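Local coordinates for DUF985 domain-containing protein (Shewanella oneidensis, PDB 1YUD) that is of unknown function but has the cupin fold, a beta-barrel that in many relatives encloses a small-molecule or metal site, at residues A[24-27]-A[31-34]; A[94-99]-A[120-125]. One frame throughout, in Å; residues are numbered along the deposited sequence.

Contact 1 of 2, residues A[24-27]-A[31-34]; sequences EQHV and FYRS
The CD2 corner of the His26 imidazole lies over one face of the Tyr32 ring, 3.7 Å from Tyr32 CE2, while the carbonyl oxygen of Gln25 sits in plane at the edge of the same ring. The two rings meet obliquely, their planes 54° apart and their centroids 4.7 Å apart. His26 reaches this place because its CG is anti to its backbone N (chi1 -165°), and its CB also packs on Tyr32 CD2. Near the plane of the Phe31 ring, at its edge, lies the carbonyl carbon (C) of Glu24; Gln25 runs alongside that ring, bringing its CG to 3.7 Å from Phe31 CE1.

The backbones form a short antiparallel hairpin. Glu24 and Tyr32 are a hydrogen-bonded pair: Glu24 N donates to Tyr32 O (2.9 Å), and Tyr32 N returns a bond to Glu24 O (3.1 Å). Gln25 and Phe31 make the next, non-hydrogen-bonded pair. Beyond, Phe31 bonds through its backbone to Leu55 and packs on Arg57.

Tyr32 suits its place by offering a flat face to His26 and an edge to the Gln25 carbonyl, while Phe31 gives the Gln25 methylenes an apolar surface. The two backbone bonds thus fix the register, and the side-chain packing adds apolar contact on the turn side of the bonded pair.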
loop_
_atom_site.group_PDB
_atom_site.type_symbol
_atom_site.label_atom_id
_atom_site.label_comp_id
_atom_site.label_asym_id
_atom_site.label_seq_id
_atom_site.Cartn_x
_atom_site.Cartn_y
_atom_site.Cartn_z
ATOM N N GLU A 24 -17.026 -7.068 -0.174
ATOM C CA GLU A 24 -18.359 -6.865 0.384
ATOM C C GLU A 24 -18.519 -5.393 0.782
ATOM O O GLU A 24 -17.578 -4.766 1.248
ATOM C CB GLU A 24 -18.552 -7.740 1.635
ATOM C CG GLU A 24 -18.182 -9.227 1.483
ATOM C CD GLU A 24 -19.215 -10.041 0.699
ATOM O OE1 GLU A 24 -18.940 -11.239 0.429
ATOM O OE2 GLU A 24 -20.295 -9.489 0.362
ATOM N N GLN A 25 -19.721 -4.854 0.616
ATOM C CA GLN A 25 -20.012 -3.457 0.950
ATOM C C GLN A 25 -19.435 -3.027 2.293
ATOM O O GLN A 25 -19.392 -3.808 3.239
ATOM C CB GLN A 25 -21.530 -3.238 0.964
ATOM C CG GLN A 25 -22.233 -3.733 -0.289
ATOM C CD GLN A 25 -23.575 -4.389 0.006
ATOM O OE1 GLN A 25 -24.179 -5.010 -0.877
ATOM N NE2 GLN A 25 -24.051 -4.256 1.249
ATOM N N HIS A 26 -18.994 -1.776 2.368
ATOM C CA HIS A 26 -18.438 -1.237 3.605
ATOM C C HIS A 26 -19.481 -0.289 4.178
ATOM O O HIS A 26 -20.149 0.418 3.431
ATOM C CB HIS A 26 -17.141 -0.472 3.333
ATOM C CG HIS A 26 -16.335 -0.209 4.566
ATOM N ND1 HIS A 26 -15.523 0.896 4.707
ATOM C CD2 HIS A 26 -16.212 -0.916 5.715
ATOM C CE1 HIS A 26 -14.937 0.859 5.891
ATOM N NE2 HIS A 26 -15.338 -0.229 6.522
ATOM N N VAL A 27 -19.624 -0.266 5.496
ATOM C CA VAL A 27 -20.629 0.592 6.108
ATOM C C VAL A 27 -20.517 2.046 5.686
ATOM O O VAL A 27 -21.514 2.770 5.671
ATOM C CB VAL A 27 -20.572 0.522 7.645
ATOM C CG1 VAL A 27 -19.262 1.076 8.147
ATOM C CG2 VAL A 27 -21.732 1.292 8.239
ATOM N N PHE A 31 -16.684 -0.807 -1.621
ATOM C CA PHE A 31 -16.470 -2.236 -1.422
ATOM C C PHE A 31 -15.122 -2.505 -0.765
ATOM O O PHE A 31 -14.169 -1.768 -0.979
ATOM C CB PHE A 31 -16.536 -2.935 -2.769
ATOM C CG PHE A 31 -17.896 -2.904 -3.384
ATOM C CD1 PHE A 31 -18.919 -3.700 -2.874
ATOM C CD2 PHE A 31 -18.168 -2.069 -4.458
ATOM C CE1 PHE A 31 -20.199 -3.666 -3.428
ATOM C CE2 PHE A 31 -19.446 -2.023 -5.024
ATOM C CZ PHE A 31 -20.461 -2.826 -4.504
ATOM N N TYR A 32 -15.034 -3.569 0.024
ATOM C CA TYR A 32 -13.788 -3.883 0.706
ATOM C C TYR A 32 -13.621 -5.358 1.073
ATOM O O TYR A 32 -14.548 -6.153 0.939
ATOM C CB TYR A 32 -13.685 -3.046 1.972
ATOM C CG TYR A 32 -14.201 -3.747 3.198
ATOM C CD1 TYR A 32 -13.328 -4.347 4.095
ATOM C CD2 TYR A 32 -15.561 -3.801 3.474
ATOM C CE1 TYR A 32 -13.795 -4.978 5.245
ATOM C CE2 TYR A 32 -16.043 -4.439 4.627
ATOM C CZ TYR A 32 -15.151 -5.023 5.506
ATOM O OH TYR A 32 -15.610 -5.645 6.647
ATOM N N ARG A 33 -12.428 -5.700 1.556
ATOM C CA ARG A 33 -12.073 -7.061 1.975
ATOM C C ARG A 33 -10.711 -6.940 2.643
ATOM O O ARG A 33 -9.783 -6.409 2.039
ATOM C CB ARG A 33 -11.940 -7.996 0.759
ATOM C CG ARG A 33 -12.173 -9.494 1.036
ATOM C CD ARG A 33 -11.341 -10.079 2.190
ATOM N NE ARG A 33 -12.180 -10.876 3.092
ATOM C CZ ARG A 33 -11.781 -11.443 4.234
ATOM N NH1 ARG A 33 -10.522 -11.329 4.658
ATOM N NH2 ARG A 33 -12.662 -12.114 4.970
ATOM N N SER A 34 -10.579 -7.410 3.877
ATOM C CA SER A 34 -9.287 -7.340 4.543
ATOM C C SER A 34 -8.326 -8.227 3.787
ATOM O O SER A 34 -8.694 -9.297 3.319
ATOM C CB SER A 34 -9.386 -7.826 5.971
ATOM O OG SER A 34 -10.412 -7.129 6.645
#

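Contact 2 of 2, residues A[94-99]-A[120-125]; sequences TAQLGL and AMNQDG
Gln96 has its CG beside the backbone N and bends again at chi2 (-56°), which swings its amide out to Asn122; the asparagine, with CG also beside its own N (chi1 -86°), points its short amide back across the gap. The backbones stay well separated, 9.1 Å between Gln96 CA and Asn122 CA, so the side chains alone bridge the distance.

Gln96 NE2 donates to Asn122 OD1 at 2.9 Å, but the N-H...O angle of only 125° makes the bond weak. The two amide planes are 28° apart. Just 67 Å² of surface is buried, so this is a polar link rather than packing.

In the sheet, strand 81-86 runs between strands 92-97 and 116-121, and the amides reach past it. The stronger partner of Asn122 is Ser80 OG, hydrogen-bonded to OD1, the same oxygen that takes the weak Gln96 bond. Thr82 OG1 makes weak hydrogen bonds to Asn122 ND2 and Gln96 OE1.

Amides suit this partly exposed place, since each offers both a donor and an acceptor, and the longer glutamine supplies the reach that asparagine lacks. Thr82 joins both amides weakly and Ser80 holds Asn122, so the contact is one link in a small polar network. Of the two bonds that Asn122 OD1 accepts, the one from Gln96 is the bent, weak member and probably adds little by itself.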
loop_
_atom_site.group_PDB
_atom_site.type_symbol
_atom_site.label_atom_id
_atom_site.label_comp_id
_atom_site.label_asym_id
_atom_site.label_seq_id
_atom_site.Cartn_x
_atom_site.Cartn_y
_atom_site.Cartn_z
ATOM N N THR A 94 -7.314 18.973 0.154
ATOM C CA THR A 94 -7.527 17.917 -0.818
ATOM C C THR A 94 -6.215 17.344 -1.314
ATOM O O THR A 94 -5.178 17.985 -1.214
ATOM C CB THR A 94 -8.323 18.428 -2.025
ATOM O OG1 THR A 94 -7.543 19.397 -2.736
ATOM C CG2 THR A 94 -9.616 19.062 -1.565
ATOM N N ALA A 95 -6.264 16.134 -1.862
ATOM C CA ALA A 95 -5.065 15.481 -2.372
ATOM C C ALA A 95 -5.430 14.623 -3.575
ATOM O O ALA A 95 -6.539 14.116 -3.648
ATOM C CB ALA A 95 -4.462 14.625 -1.281
ATOM N N GLN A 96 -4.509 14.444 -4.510
ATOM C CA GLN A 96 -4.815 13.639 -5.689
ATOM C C GLN A 96 -4.129 12.284 -5.752
ATOM O O GLN A 96 -2.961 12.193 -6.138
ATOM C CB GLN A 96 -4.465 14.407 -6.965
ATOM C CG GLN A 96 -5.236 15.694 -7.143
ATOM C CD GLN A 96 -6.723 15.470 -7.122
ATOM O OE1 GLN A 96 -7.411 15.835 -6.156
ATOM N NE2 GLN A 96 -7.236 14.853 -8.187
ATOM N N LEU A 97 -4.860 11.233 -5.398
ATOM C CA LEU A 97 -4.310 9.880 -5.444
ATOM C C LEU A 97 -4.435 9.415 -6.885
ATOM O O LEU A 97 -5.400 9.775 -7.546
ATOM C CB LEU A 97 -5.103 8.947 -4.527
ATOM C CG LEU A 97 -4.315 7.786 -3.917
ATOM C CD1 LEU A 97 -3.114 8.339 -3.115
ATOM C CD2 LEU A 97 -5.238 6.958 -3.020
ATOM N N GLY A 98 -3.480 8.635 -7.385
ATOM C CA GLY A 98 -3.578 8.183 -8.762
ATOM C C GLY A 98 -2.222 8.036 -9.415
ATOM O O GLY A 98 -1.207 8.234 -8.754
ATOM N N LEU A 99 -2.199 7.721 -10.710
ATOM C CA LEU A 99 -0.947 7.509 -11.435
ATOM C C LEU A 99 -0.488 8.561 -12.450
ATOM O O LEU A 99 0.409 8.280 -13.246
ATOM C CB LEU A 99 -0.991 6.150 -12.140
ATOM C CG LEU A 99 -0.878 4.898 -11.260
ATOM C CD1 LEU A 99 -1.346 3.663 -12.011
ATOM C CD2 LEU A 99 0.559 4.740 -10.820
ATOM N N ALA A 120 -14.009 10.557 -3.466
ATOM C CA ALA A 120 -14.795 10.259 -4.642
ATOM C C ALA A 120 -13.793 9.962 -5.741
ATOM O O ALA A 120 -12.600 10.174 -5.557
ATOM C CB ALA A 120 -15.657 11.462 -5.015
HETATM N N MSE A 121 -14.260 9.452 -6.872
HETATM C CA MSE A 121 -13.348 9.183 -7.971
HETATM C C MSE A 121 -13.231 10.514 -8.698
HETATM O O MSE A 121 -13.832 11.495 -8.272
HETATM C CB MSE A 121 -13.926 8.130 -8.913
HETATM C CG MSE A 121 -14.342 6.836 -8.247
HETATM SE SE MSE A 121 -14.474 5.433 -9.576
HETATM C CE MSE A 121 -16.057 6.048 -10.512
ATOM N N ASN A 122 -12.468 10.556 -9.783
ATOM C CA ASN A 122 -12.328 11.794 -10.548
ATOM C C ASN A 122 -13.013 11.677 -11.914
ATOM O O ASN A 122 -13.413 12.678 -12.510
ATOM C CB ASN A 122 -10.841 12.152 -10.711
ATOM C CG ASN A 122 -10.298 12.963 -9.530
ATOM O OD1 ASN A 122 -9.128 12.850 -9.175
ATOM N ND2 ASN A 122 -11.143 13.795 -8.937
ATOM N N GLN A 123 -13.142 10.441 -12.390
ATOM C CA GLN A 123 -13.785 10.123 -13.665
ATOM C C GLN A 123 -14.659 8.898 -13.431
ATOM O O GLN A 123 -14.479 8.195 -12.437
ATOM C CB GLN A 123 -12.744 9.781 -14.736
ATOM C CG GLN A 123 -11.935 10.961 -15.266
ATOM C CD GLN A 123 -12.790 12.001 -15.978
ATOM O OE1 GLN A 123 -13.570 12.715 -15.344
ATOM N NE2 GLN A 123 -12.650 12.085 -17.303
ATOM N N ASP A 124 -15.606 8.641 -14.335
ATOM C CA ASP A 124 -16.469 7.468 -14.194
ATOM C C ASP A 124 -15.624 6.237 -14.502
ATOM O O ASP A 124 -14.786 6.252 -15.407
ATOM C CB ASP A 124 -17.673 7.513 -15.155
ATOM C CG ASP A 124 -18.712 8.572 -14.773
ATOM O OD1 ASP A 124 -18.930 8.808 -13.562
ATOM O OD2 ASP A 124 -19.329 9.154 -15.696
ATOM N N GLY A 125 -15.847 5.174 -13.741
ATOM C CA GLY A 125 -15.089 3.954 -13.936
ATOM C C GLY A 125 -14.949 3.283 -12.588
ATOM O O GLY A 125 -15.864 3.374 -11.762
#

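Contact 1 comes first along the chain; the centres of the two contacts lie 19 Å apart, and with nearest atoms about 9 Å apart they do not touch. They belong to different sheets. Residues 24-27 and 31-34 form a hairpin at the edge of the antiparallel sheet, where strand 24-25 is the outermost strand within this chain. Contact 2 belongs to the mixed sheet: a weak amide bond spans strand 81-86, from strand 92-97 to Asn122, in the loop just after strand 116-121. Together they illustrate two levels of connection in beta structure: adjacent strands paired by backbone bonds, and a lone side-chain link between non-adjacent ones. Both lie at the surface of the cupin fold.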